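Local coordinates for sensor protein (Bacteroides thetaiotaomicron, PDB 2X7X) that binds fructose in the periplasm as the sensory domain of a hybrid two-component system that probably acts as a histidine kinase and transcription regulator, at residues A[50-55]-A[77-82]; A[7-12]-A[258-263]; A[32-37]-A[251-256]; A[161-166]-A[187-192]. One frame throughout, in Å; residues are numbered along the deposited sequence.

Contact 1: residues A[50-55]-A[77-82]; sequences KQAEDV and TPIVEE
Ile-79 reaches from helix 73-85 to helix 48-60 and gives each of its two branches a different partner, one packed closely and one loosely. The close half is its CG2 methyl against Val-55. All three carbons of the valine head come near it: Val-55 CB lies 3.7 Å from Ile-79 CG2, Val-55 CG1 3.8 Å and Val-55 CG2 3.9 Å. The isoleucine sets CG2 trans to its own backbone N, and the methyl therefore faces the valine, whose CG1 also passes near the carbonyl O of Ile-79. This half faces the sheet, since Val-55 rests as well on Leu-66 and Ile-68 of strand 65-68.

The outer half is a single pair, Ile-79 CG1 to Ala-52 CB at 4.0 Å, between residues that remain partly exposed. With only a methyl on the first helix here, the backbones come near each other, and the CA atoms of Ala-52 and Ile-79 are 6.4 Å apart. Farther out, Glu-82 stops short of segment 50-55 and makes a weak hydrogen bond to His-56 one residue beyond it.

The two helices belong to successive beta-alpha units of the parallel sheet, helix 48-60 leading into strand 65-68 and helix 73-85 leading out of it. Polar groups turn to other partners: Gln-51 bonds to Ser-69 and Asn-71, and Asp-54 forms a salt bridge with Arg-42. Between the segments the contact is wholly aliphatic, so it rests on the fit of branched side chains and the burial of carbon, with nothing directional between them.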
loop_
_atom_site.group_PDB
_atom_site.type_symbol
_atom_site.label_atom_id
_atom_site.label_comp_id
_atom_site.label_asym_id
_atom_site.label_seq_id
_atom_site.Cartn_x
_atom_site.Cartn_y
_atom_site.Cartn_z
ATOM N N LYS A 50 6.595 36.496 3.395
ATOM C CA LYS A 50 5.575 35.938 4.267
ATOM C C LYS A 50 6.225 34.915 5.196
ATOM O O LYS A 50 5.931 34.889 6.395
ATOM C CB LYS A 50 4.437 35.301 3.455
ATOM C CG LYS A 50 3.013 35.647 3.905
ATOM C CD LYS A 50 2.582 34.902 5.165
ATOM N N GLN A 51 7.123 34.091 4.652
ATOM C CA GLN A 51 7.803 33.096 5.480
ATOM C C GLN A 51 8.696 33.714 6.593
ATOM O O GLN A 51 8.755 33.188 7.708
ATOM C CB GLN A 51 8.544 32.050 4.639
ATOM C CG GLN A 51 8.834 30.779 5.442
ATOM C CD GLN A 51 9.379 29.642 4.614
ATOM O OE1 GLN A 51 10.316 29.806 3.841
ATOM N NE2 GLN A 51 8.809 28.471 4.793
ATOM N N ALA A 52 9.367 34.826 6.296
ATOM C CA ALA A 52 10.039 35.612 7.345
ATOM C C ALA A 52 9.014 36.071 8.389
ATOM O O ALA A 52 9.162 35.787 9.587
ATOM C CB ALA A 52 10.795 36.807 6.752
ATOM N N GLU A 53 7.954 36.734 7.922
ATOM C CA GLU A 53 6.853 37.159 8.786
ATOM C C GLU A 53 6.352 36.025 9.688
ATOM O O GLU A 53 6.168 36.222 10.890
ATOM C CB GLU A 53 5.718 37.775 7.963
ATOM C CG GLU A 53 6.159 39.014 7.178
ATOM C CD GLU A 53 5.000 39.782 6.544
ATOM O OE1 GLU A 53 3.980 40.024 7.241
ATOM O OE2 GLU A 53 5.122 40.160 5.350
ATOM N N ASP A 54 6.163 34.839 9.120
ATOM C CA ASP A 54 5.733 33.685 9.907
ATOM C C ASP A 54 6.792 33.258 10.933
ATOM O O ASP A 54 6.457 32.928 12.072
ATOM C CB ASP A 54 5.330 32.512 9.002
ATOM C CG ASP A 54 4.179 32.860 8.050
ATOM O OD1 ASP A 54 3.194 33.502 8.474
ATOM O OD2 ASP A 54 4.254 32.486 6.865
ATOM N N VAL A 55 8.065 33.282 10.548
ATOM C CA VAL A 55 9.125 32.941 11.505
ATOM C C VAL A 55 9.229 33.998 12.616
ATOM O O VAL A 55 9.280 33.652 13.797
ATOM C CB VAL A 55 10.504 32.663 10.828
ATOM C CG1 VAL A 55 11.559 32.296 11.870
ATOM C CG2 VAL A 55 10.384 31.542 9.826
ATOM N N THR A 77 18.031 31.645 4.815
ATOM C CA THR A 77 19.153 31.303 5.694
ATOM C C THR A 77 19.309 32.298 6.858
ATOM O O THR A 77 19.257 31.886 8.012
ATOM C CB THR A 77 20.483 31.095 4.908
ATOM O OG1 THR A 77 20.349 29.960 4.046
ATOM C CG2 THR A 77 21.659 30.857 5.861
ATOM N N PRO A 78 19.463 33.606 6.567
ATOM C CA PRO A 78 19.580 34.542 7.700
ATOM C C PRO A 78 18.434 34.393 8.713
ATOM O O PRO A 78 18.674 34.364 9.933
ATOM C CB PRO A 78 19.553 35.928 7.034
ATOM C CG PRO A 78 19.136 35.695 5.597
ATOM C CD PRO A 78 19.535 34.300 5.266
ATOM N N ILE A 79 17.214 34.247 8.203
ATOM C CA ILE A 79 16.032 34.146 9.049
ATOM C C ILE A 79 16.012 32.904 9.951
ATOM O O ILE A 79 15.563 32.970 11.090
ATOM C CB ILE A 79 14.741 34.307 8.224
ATOM C CG1 ILE A 79 14.420 35.788 8.053
ATOM C CG2 ILE A 79 13.551 33.644 8.916
ATOM C CD1 ILE A 79 15.220 36.506 6.992
ATOM N N VAL A 80 16.501 31.773 9.462
ATOM C CA VAL A 80 16.574 30.590 10.322
ATOM C C VAL A 80 17.714 30.728 11.346
ATOM O O VAL A 80 17.582 30.287 12.498
ATOM C CB VAL A 80 16.650 29.262 9.504
ATOM C CG1 VAL A 80 16.996 28.078 10.384
ATOM C CG2 VAL A 80 15.335 28.998 8.819
ATOM N N GLU A 81 18.822 31.347 10.929
ATOM C CA GLU A 81 19.953 31.595 11.828
ATOM C C GLU A 81 19.557 32.431 13.050
ATOM O O GLU A 81 19.951 32.104 14.175
ATOM C CB GLU A 81 21.126 32.221 11.078
ATOM C CG GLU A 81 21.995 31.189 10.366
ATOM C CD GLU A 81 23.018 31.800 9.416
ATOM O OE1 GLU A 81 23.892 31.050 8.935
ATOM O OE2 GLU A 81 22.948 33.023 9.143
ATOM N N GLU A 82 18.758 33.479 12.830
ATOM C CA GLU A 82 18.162 34.251 13.927
ATOM C C GLU A 82 17.475 33.353 14.944
ATOM O O GLU A 82 17.852 33.344 16.121
ATOM C CB GLU A 82 17.152 35.264 13.410
ATOM C CG GLU A 82 17.744 36.366 12.575
ATOM C CD GLU A 82 16.683 37.324 12.092
ATOM O OE1 GLU A 82 16.919 38.026 11.077
ATOM O OE2 GLU A 82 15.603 37.369 12.737
#

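Contact 2: residues A[7-12]-A[258-263]; sequences FRIGVA and DILEKK
Phe-7 opens the segment and supplies most of its share of the contact, laying one ring face over the side chain of Leu-260. Leu-260 CD1 stands 3.7 Å above the ring plane and 4.0 Å from the centroid of the Phe-7 ring, 23° off the normal, which meets the geometry of a CH-pi contact displaced toward the rim. The two side chains run past each other in opposite directions: Leu-260 CD2 sits 4.0 Å from Phe-7 CE1, and Leu-260 CB is the same 4.0 Å from Phe-7 CZ. Leu-260 places CG beside its backbone N (chi1 -72°) and continues extended, which lays both methyls along the ring. An alanine in place of Phe-7 is likely to leave the Leu-260 methyls without the flat surface that covers them and to open a gap at the end of the helix.

At Arg-8 the CB points away from the helix, while its backbone N bonds to Asp-64. Ile-9 turns inward again, and its CD1 lies 4.2 Å from Leu-260 CD1, the two chains crossing at a slant. Leu-260 CD1 is thus shared between an aromatic face and an aliphatic tip. Farther along, Val-11 lies well beyond segment 258-263 and packs on Val-39, Ile-41 and Ile-67.

Leu-260 is the final residue of helix 249-260, and Glu-261 is the first to depart from helical backbone angles. Strand 8-13 lies between strands 38-43 and 65-68, with the helix end covering its beginning: a helix packed on a parallel sheet, as in the Rossmann-like lobes of periplasmic binding proteins.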
loop_
_atom_site.group_PDB
_atom_site.type_symbol
_atom_site.label_atom_id
_atom_site.label_comp_id
_atom_site.label_asym_id
_atom_site.label_seq_id
_atom_site.Cartn_x
_atom_site.Cartn_y
_atom_site.Cartn_z
ATOM N N PHE A 7 3.601 22.443 25.965
ATOM C CA PHE A 7 4.542 22.656 24.848
ATOM C C PHE A 7 3.855 23.257 23.606
ATOM O O PHE A 7 2.824 22.755 23.157
ATOM C CB PHE A 7 5.245 21.348 24.477
ATOM C CG PHE A 7 6.473 21.051 25.302
ATOM C CD1 PHE A 7 7.495 21.995 25.436
ATOM C CD2 PHE A 7 6.625 19.809 25.925
ATOM C CE1 PHE A 7 8.648 21.713 26.202
ATOM C CE2 PHE A 7 7.770 19.511 26.693
ATOM C CZ PHE A 7 8.786 20.466 26.828
ATOM N N ARG A 8 4.411 24.337 23.061
ATOM C CA ARG A 8 3.872 24.937 21.832
ATOM C C ARG A 8 4.880 24.863 20.686
ATOM O O ARG A 8 6.058 25.194 20.860
ATOM C CB ARG A 8 3.404 26.384 22.055
ATOM N N ILE A 9 4.401 24.422 19.521
ATOM C CA ILE A 9 5.233 24.259 18.317
ATOM C C ILE A 9 4.730 25.111 17.145
ATOM O O ILE A 9 3.525 25.224 16.917
ATOM C CB ILE A 9 5.343 22.769 17.900
ATOM C CG1 ILE A 9 6.219 22.003 18.896
ATOM C CG2 ILE A 9 5.944 22.633 16.506
ATOM C CD1 ILE A 9 6.190 20.490 18.735
ATOM N N GLY A 10 5.662 25.717 16.420
ATOM C CA GLY A 10 5.331 26.512 15.246
ATOM C C GLY A 10 5.819 25.852 13.967
ATOM O O GLY A 10 6.971 25.420 13.887
ATOM N N VAL A 11 4.936 25.766 12.971
ATOM C CA VAL A 11 5.284 25.193 11.671
ATOM C C VAL A 11 5.223 26.270 10.601
ATOM O O VAL A 11 4.149 26.770 10.249
ATOM C CB VAL A 11 4.396 23.984 11.290
ATOM C CG1 VAL A 11 4.754 23.448 9.898
ATOM C CG2 VAL A 11 4.534 22.861 12.322
ATOM N N ALA A 12 6.396 26.641 10.105
ATOM C CA ALA A 12 6.489 27.603 9.022
ATOM C C ALA A 12 6.611 26.822 7.721
ATOM O O ALA A 12 7.621 26.145 7.467
ATOM C CB ALA A 12 7.675 28.530 9.225
ATOM N N ASP A 258 11.237 14.310 20.942
ATOM C CA ASP A 258 12.536 13.846 21.427
ATOM C C ASP A 258 13.434 15.004 21.856
ATOM O O ASP A 258 14.101 14.924 22.891
ATOM C CB ASP A 258 13.240 12.977 20.377
ATOM C CG ASP A 258 12.503 11.673 20.108
ATOM O OD1 ASP A 258 11.523 11.372 20.824
ATOM O OD2 ASP A 258 12.897 10.950 19.171
ATOM N N ILE A 259 13.434 16.080 21.074
ATOM C CA ILE A 259 14.277 17.241 21.346
ATOM C C ILE A 259 13.778 18.003 22.564
ATOM O O ILE A 259 14.556 18.295 23.479
ATOM C CB ILE A 259 14.370 18.171 20.116
ATOM C CG1 ILE A 259 15.227 17.511 19.030
ATOM C CG2 ILE A 259 14.924 19.547 20.503
ATOM C CD1 ILE A 259 15.094 18.143 17.672
ATOM N N LEU A 260 12.485 18.311 22.574
ATOM C CA LEU A 260 11.871 19.016 23.696
ATOM C C LEU A 260 11.989 18.241 25.015
ATOM O O LEU A 260 12.381 18.807 26.029
ATOM C CB LEU A 260 10.405 19.338 23.405
ATOM C CG LEU A 260 10.098 20.430 22.381
ATOM C CD1 LEU A 260 8.597 20.492 22.146
ATOM C CD2 LEU A 260 10.649 21.795 22.792
ATOM N N GLU A 261 11.671 16.948 24.985
ATOM C CA GLU A 261 11.721 16.099 26.174
ATOM C C GLU A 261 13.139 15.587 26.447
ATOM O O GLU A 261 13.337 14.581 27.136
ATOM C CB GLU A 261 10.756 14.920 26.019
ATOM C CG GLU A 261 9.291 15.314 25.864
ATOM C CD GLU A 261 8.372 14.112 25.663
ATOM O OE1 GLU A 261 8.889 12.977 25.512
ATOM O OE2 GLU A 261 7.130 14.306 25.653
ATOM N N LYS A 262 14.118 16.285 25.881
ATOM C CA LYS A 262 15.540 15.961 26.021
ATOM C C LYS A 262 15.888 14.463 25.935
ATOM O O LYS A 262 16.830 13.999 26.584
ATOM C CB LYS A 262 16.110 16.625 27.277
ATOM C CG LYS A 262 15.631 18.069 27.425
ATOM C CD LYS A 262 16.409 18.865 28.462
ATOM C CE LYS A 262 15.661 20.149 28.793
ATOM N NZ LYS A 262 16.587 21.299 28.975
ATOM N N LYS A 263 15.114 13.716 25.136
ATOM C CA LYS A 263 15.488 12.357 24.710
ATOM C C LYS A 263 16.588 12.460 23.650
ATOM O O LYS A 263 16.770 13.528 23.060
ATOM C CB LYS A 263 14.286 11.602 24.126
ATOM C CG LYS A 263 13.474 10.764 25.112
ATOM C CD LYS A 263 12.263 11.530 25.625
ATOM C CE LYS A 263 11.210 10.603 26.226
ATOM N NZ LYS A 263 10.325 10.011 25.174
#

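Contact 3: residues A[32-37]-A[251-256]; sequences MFYNGV and KVLQLA
Tyr-34 overlaps Leu-253 and Gln-254, which follow each other on helix 249-260, and no other residue of its loop has as much surface buried here. Its CG takes the position beside the backbone N (chi1 -70°), which directs the ring from the loop to the helix. Near the root of the ring, Tyr-34 CD1 lies 4.4 Å from Leu-253 CD2. The methyl approaches the ring at an oblique angle, and the spacing makes this a loose apolar contact. At the far end, Tyr-34 OH meets the aliphatic part of Gln-254, 3.8 Å from Gln-254 CG. The two side chains cross at roughly a right angle, and the glutamine chain bends at chi2, about the CB-CG bond that ends in this methylene.

Leu-253 is the buried partner: it also packs on Glu-30 and Ala-31 of helix 18-31 and on Ile-9 of strand 8-13. Val-37, at the other end of the loop, points toward the helix but comes no nearer than 5.1 Å to segment 251-256; it too packs on Ala-31 and Ile-9. Phe-33 turns its ring away from this helix and packs on Lys-297 of the second subunit.

The segment 32-37 joins helix 18-31 to the outermost strand 38-43, so the tyrosine packs this connection against a helix distant in sequence. Although Tyr-34 and Gln-254 both carry polar groups, across these segments the hydroxyl oxygen meets a methylene of Gln-254 and the ring meets a methyl of Leu-253, so the contact rests on van der Waals packing and shape.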
loop_
_atom_site.group_PDB
_atom_site.type_symbol
_atom_site.label_atom_id
_atom_site.label_comp_id
_atom_site.label_asym_id
_atom_site.label_seq_id
_atom_site.Cartn_x
_atom_site.Cartn_y
_atom_site.Cartn_z
ATOM N N MET A 32 -1.919 14.689 19.252
ATOM C CA MET A 32 -2.888 14.197 20.217
ATOM C C MET A 32 -2.459 12.904 20.937
ATOM O O MET A 32 -3.206 12.368 21.754
ATOM C CB MET A 32 -4.266 14.070 19.548
ATOM C CG MET A 32 -4.919 15.434 19.273
ATOM S SD MET A 32 -6.328 15.385 18.141
ATOM C CE MET A 32 -7.075 17.005 18.408
ATOM N N PHE A 33 -1.249 12.425 20.654
ATOM C CA PHE A 33 -0.672 11.289 21.380
ATOM C C PHE A 33 0.304 11.756 22.436
ATOM O O PHE A 33 0.977 10.945 23.077
ATOM C CB PHE A 33 0.016 10.313 20.425
ATOM C CG PHE A 33 -0.940 9.453 19.677
ATOM C CD1 PHE A 33 -1.308 8.205 20.182
ATOM C CD2 PHE A 33 -1.511 9.901 18.483
ATOM C CE1 PHE A 33 -2.219 7.406 19.504
ATOM C CE2 PHE A 33 -2.425 9.111 17.790
ATOM C CZ PHE A 33 -2.785 7.861 18.301
ATOM N N TYR A 34 0.386 13.074 22.590
ATOM C CA TYR A 34 1.210 13.696 23.612
ATOM C C TYR A 34 0.350 14.675 24.410
ATOM O O TYR A 34 -0.387 15.492 23.831
ATOM C CB TYR A 34 2.414 14.421 22.989
ATOM C CG TYR A 34 3.474 13.521 22.383
ATOM C CD1 TYR A 34 3.497 13.261 21.011
ATOM C CD2 TYR A 34 4.470 12.945 23.180
ATOM C CE1 TYR A 34 4.471 12.434 20.448
ATOM C CE2 TYR A 34 5.456 12.121 22.629
ATOM C CZ TYR A 34 5.449 11.871 21.262
ATOM O OH TYR A 34 6.419 11.061 20.713
ATOM N N ASN A 35 0.447 14.578 25.738
ATOM C CA ASN A 35 -0.301 15.451 26.639
ATOM C C ASN A 35 0.235 16.886 26.604
ATOM O O ASN A 35 1.433 17.111 26.802
ATOM C CB ASN A 35 -0.282 14.895 28.068
ATOM N N GLY A 36 -0.650 17.842 26.311
ATOM C CA GLY A 36 -0.325 19.260 26.435
ATOM C C GLY A 36 -0.048 20.014 25.149
ATOM O O GLY A 36 -0.545 21.137 24.971
ATOM N N VAL A 37 0.720 19.382 24.255
ATOM C CA VAL A 37 1.294 20.002 23.031
ATOM C C VAL A 37 0.336 20.698 22.053
ATOM O O VAL A 37 -0.588 20.090 21.517
ATOM C CB VAL A 37 2.180 18.995 22.243
ATOM C CG1 VAL A 37 1.374 17.777 21.817
ATOM C CG2 VAL A 37 2.838 19.664 21.033
ATOM N N LYS A 251 6.754 11.267 11.955
ATOM C CA LYS A 251 8.173 11.179 12.294
ATOM C C LYS A 251 8.769 12.564 12.542
ATOM O O LYS A 251 9.792 12.689 13.217
ATOM C CB LYS A 251 8.960 10.428 11.216
ATOM C CG LYS A 251 8.834 8.894 11.270
ATOM C CD LYS A 251 9.855 8.238 10.332
ATOM C CE LYS A 251 9.487 6.796 9.976
ATOM N NZ LYS A 251 9.802 5.861 11.085
ATOM N N VAL A 252 8.122 13.591 11.990
ATOM C CA VAL A 252 8.522 14.977 12.206
ATOM C C VAL A 252 8.216 15.367 13.639
ATOM O O VAL A 252 9.073 15.916 14.321
ATOM C CB VAL A 252 7.814 15.948 11.228
ATOM C CG1 VAL A 252 7.992 17.397 11.655
ATOM C CG2 VAL A 252 8.340 15.761 9.827
ATOM N N LEU A 253 7.003 15.071 14.098
ATOM C CA LEU A 253 6.632 15.375 15.471
ATOM C C LEU A 253 7.411 14.567 16.512
ATOM O O LEU A 253 7.784 15.110 17.553
ATOM C CB LEU A 253 5.135 15.222 15.700
ATOM C CG LEU A 253 4.690 15.959 16.975
ATOM C CD1 LEU A 253 4.850 17.478 16.836
ATOM C CD2 LEU A 253 3.274 15.619 17.338
ATOM N N GLN A 254 7.656 13.289 16.235
ATOM C CA GLN A 254 8.447 12.459 17.135
ATOM C C GLN A 254 9.821 13.057 17.357
ATOM O O GLN A 254 10.391 12.943 18.444
ATOM C CB GLN A 254 8.586 11.039 16.601
ATOM C CG GLN A 254 7.739 10.017 17.335
ATOM C CD GLN A 254 6.871 9.209 16.386
ATOM O OE1 GLN A 254 5.671 9.470 16.264
ATOM N NE2 GLN A 254 7.474 8.243 15.688
ATOM N N LEU A 255 10.346 13.694 16.317
ATOM C CA LEU A 255 11.630 14.363 16.385
ATOM C C LEU A 255 11.511 15.586 17.290
ATOM O O LEU A 255 12.327 15.768 18.191
ATOM C CB LEU A 255 12.089 14.759 14.979
ATOM C CG LEU A 255 13.458 15.397 14.739
ATOM C CD1 LEU A 255 14.604 14.505 15.217
ATOM C CD2 LEU A 255 13.603 15.716 13.253
ATOM N N ALA A 256 10.487 16.405 17.056
ATOM C CA ALA A 256 10.201 17.552 17.906
ATOM C C ALA A 256 10.136 17.136 19.382
ATOM O O ALA A 256 10.827 17.714 20.226
ATOM C CB ALA A 256 8.905 18.236 17.473
#

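Contact 4: residues A[161-166]-A[187-192]; sequences KLIDKA and PKIDAV
Ile-163 reaches with its terminal methyl to the backbone of Lys-188 and the side chain of Ile-189, across a beta-alpha-beta unit of the second lobe of this periplasmic binding fold. Strand 159-167 leads through helix 172-185 to strand 191-194, and strand 128-135 lies between these two strands in the sheet. That intervening strand accounts for the distance between backbones: the CA atoms of Ile-163 and Ile-189 are 8.6 Å apart, and the reach of the Ile-163 side chain closes the gap.

Ile-163 has the most surface buried. Its CG1 stands between the backbone N and the carbonyl carbon (chi1 67°), and the chain then extends, carrying CD1 to the other segment. Ile-163 CD1 comes 3.8 Å from the carbonyl O of Lys-188 and 4.3 Å from CG1 of Ile-189. The first is packing of a methyl on a carbonyl; that same oxygen accepts a hydrogen bond from Asn-130 ND2 of the middle strand. Ile-189, the buried partner, offers the flank of its longer branch and also packs on Arg-212, while Ile-163 rests as well on Asn-130 and His-186. The fit is slight, with 66 Å² buried over both sides; strand 128-135, bonded through its backbone to segment 161-166 and through Asn-130 to Lys-188, probably supplies much of what joins the two segments.

Lys-188 contributes its backbone here and sends its side chain to Asp-190 within its own segment. Asp-190 OD2 also accepts the backbone N of Asn-130, which leaves one carboxylate oxygen with two donors. Lys-188 NZ approaches Asp-190 OD2 at 3.1 Å from the syn side, 26° out of the carboxylate plane.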
loop_
_atom_site.group_PDB
_atom_site.type_symbol
_atom_site.label_atom_id
_atom_site.label_comp_id
_atom_site.label_asym_id
_atom_site.label_seq_id
_atom_site.Cartn_x
_atom_site.Cartn_y
_atom_site.Cartn_z
ATOM N N LYS A 161 19.556 13.070 -24.158
ATOM C CA LYS A 161 19.905 14.485 -24.167
ATOM C C LYS A 161 18.841 15.383 -23.557
ATOM O O LYS A 161 17.679 15.330 -23.929
ATOM C CB LYS A 161 20.190 14.947 -25.587
ATOM C CG LYS A 161 21.257 14.113 -26.295
ATOM C CD LYS A 161 21.382 14.493 -27.756
ATOM C CE LYS A 161 22.345 13.558 -28.480
ATOM N NZ LYS A 161 21.838 13.193 -29.867
ATOM N N LEU A 162 19.256 16.216 -22.614
ATOM C CA LEU A 162 18.418 17.282 -22.139
ATOM C C LEU A 162 18.445 18.429 -23.160
ATOM O O LEU A 162 19.461 19.116 -23.304
ATOM C CB LEU A 162 18.874 17.746 -20.753
ATOM C CG LEU A 162 17.995 18.831 -20.122
ATOM C CD1 LEU A 162 16.550 18.345 -19.938
ATOM C CD2 LEU A 162 18.576 19.305 -18.805
ATOM N N ILE A 163 17.328 18.626 -23.865
ATOM C CA ILE A 163 17.242 19.645 -24.921
ATOM C C ILE A 163 16.513 20.935 -24.512
ATOM O O ILE A 163 16.511 21.913 -25.268
ATOM C CB ILE A 163 16.594 19.086 -26.230
ATOM C CG1 ILE A 163 15.109 18.734 -26.011
ATOM C CG2 ILE A 163 17.377 17.905 -26.757
ATOM C CD1 ILE A 163 14.287 18.653 -27.295
ATOM N N ASP A 164 15.881 20.935 -23.339
ATOM C CA ASP A 164 15.203 22.143 -22.827
ATOM C C ASP A 164 14.839 22.032 -21.345
ATOM O O ASP A 164 14.549 20.942 -20.843
ATOM C CB ASP A 164 13.948 22.481 -23.653
ATOM C CG ASP A 164 13.692 23.989 -23.745
ATOM O OD1 ASP A 164 13.979 24.723 -22.768
ATOM O OD2 ASP A 164 13.201 24.440 -24.811
ATOM N N LYS A 165 14.847 23.178 -20.668
ATOM C CA LYS A 165 14.605 23.259 -19.229
ATOM C C LYS A 165 13.931 24.586 -18.872
ATOM O O LYS A 165 14.267 25.635 -19.417
ATOM C CB LYS A 165 15.928 23.127 -18.475
ATOM C CG LYS A 165 15.825 23.192 -16.960
ATOM C CD LYS A 165 17.168 22.855 -16.298
ATOM C CE LYS A 165 18.244 23.892 -16.591
ATOM N NZ LYS A 165 18.100 25.056 -15.699
ATOM N N ALA A 166 12.974 24.544 -17.960
ATOM C CA ALA A 166 12.310 25.752 -17.531
ATOM C C ALA A 166 11.893 25.575 -16.094
ATOM O O ALA A 166 11.698 24.444 -15.638
ATOM C CB ALA A 166 11.107 26.041 -18.412
ATOM N N PRO A 187 10.303 19.535 -32.341
ATOM C CA PRO A 187 9.465 18.489 -32.978
ATOM C C PRO A 187 9.657 17.075 -32.417
ATOM O O PRO A 187 8.762 16.241 -32.534
ATOM C CB PRO A 187 9.897 18.532 -34.451
ATOM C CG PRO A 187 11.259 19.154 -34.439
ATOM C CD PRO A 187 11.226 20.159 -33.308
ATOM N N LYS A 188 10.818 16.804 -31.829
ATOM C CA LYS A 188 11.080 15.486 -31.282
ATOM C C LYS A 188 11.341 15.575 -29.774
ATOM O O LYS A 188 12.427 15.994 -29.339
ATOM C CB LYS A 188 12.242 14.801 -32.014
ATOM C CG LYS A 188 12.164 13.275 -31.971
ATOM C CD LYS A 188 13.557 12.602 -31.930
ATOM C CE LYS A 188 13.432 11.056 -31.810
ATOM N NZ LYS A 188 14.469 10.456 -30.896
ATOM N N ILE A 189 10.327 15.205 -28.992
ATOM C CA ILE A 189 10.445 15.081 -27.549
ATOM C C ILE A 189 10.006 13.675 -27.099
ATOM O O ILE A 189 8.882 13.248 -27.347
ATOM C CB ILE A 189 9.635 16.187 -26.797
ATOM C CG1 ILE A 189 10.109 17.596 -27.204
ATOM C CG2 ILE A 189 9.756 16.004 -25.280
ATOM C CD1 ILE A 189 9.147 18.725 -26.791
ATOM N N ASP A 190 10.895 12.961 -26.424
ATOM C CA ASP A 190 10.610 11.582 -26.027
ATOM C C ASP A 190 10.241 11.428 -24.542
ATOM O O ASP A 190 9.706 10.396 -24.133
ATOM C CB ASP A 190 11.781 10.665 -26.430
ATOM C CG ASP A 190 12.212 10.879 -27.874
ATOM O OD1 ASP A 190 11.394 10.666 -28.790
ATOM O OD2 ASP A 190 13.364 11.293 -28.097
ATOM N N ALA A 191 10.505 12.464 -23.747
ATOM C CA ALA A 191 10.247 12.395 -22.311
ATOM C C ALA A 191 10.139 13.743 -21.647
ATOM O O ALA A 191 10.889 14.673 -21.953
ATOM C CB ALA A 191 11.318 11.565 -21.603
ATOM N N VAL A 192 9.212 13.822 -20.700
ATOM C CA VAL A 192 9.067 14.991 -19.841
ATOM C C VAL A 192 9.441 14.577 -18.430
ATOM O O VAL A 192 8.896 13.611 -17.895
ATOM C CB VAL A 192 7.602 15.548 -19.895
ATOM C CG1 VAL A 192 7.443 16.800 -19.042
ATOM C CG2 VAL A 192 7.229 15.835 -21.337
#

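Contacts 1, 2 and 3 lie in the lobe built on the sheet that contains strand 8-13, whereas contact 4 lies in the other lobe, its centre about 45 Å from those of contacts 2 and 3. Contacts 2 and 3 are near neighbours, with centres about 8 Å apart, and share helix 249-260: Ile-9 CD1 is 3.7 Å from Ala-256 CB and 3.8 Å from Leu-253 CD1. Contact 1 meets contact 2 through Val-55 CG2, 4.1 Å from Ala-12 CB. All four lie away from the fructose pocket, where Asp-17, Arg-20, Asp-94, Arg-146, Asn-196 and Asp-222 are among the sugar-binding residues. Contact 4 has a potassium ion about 10 Å from the Ile-163 side chain.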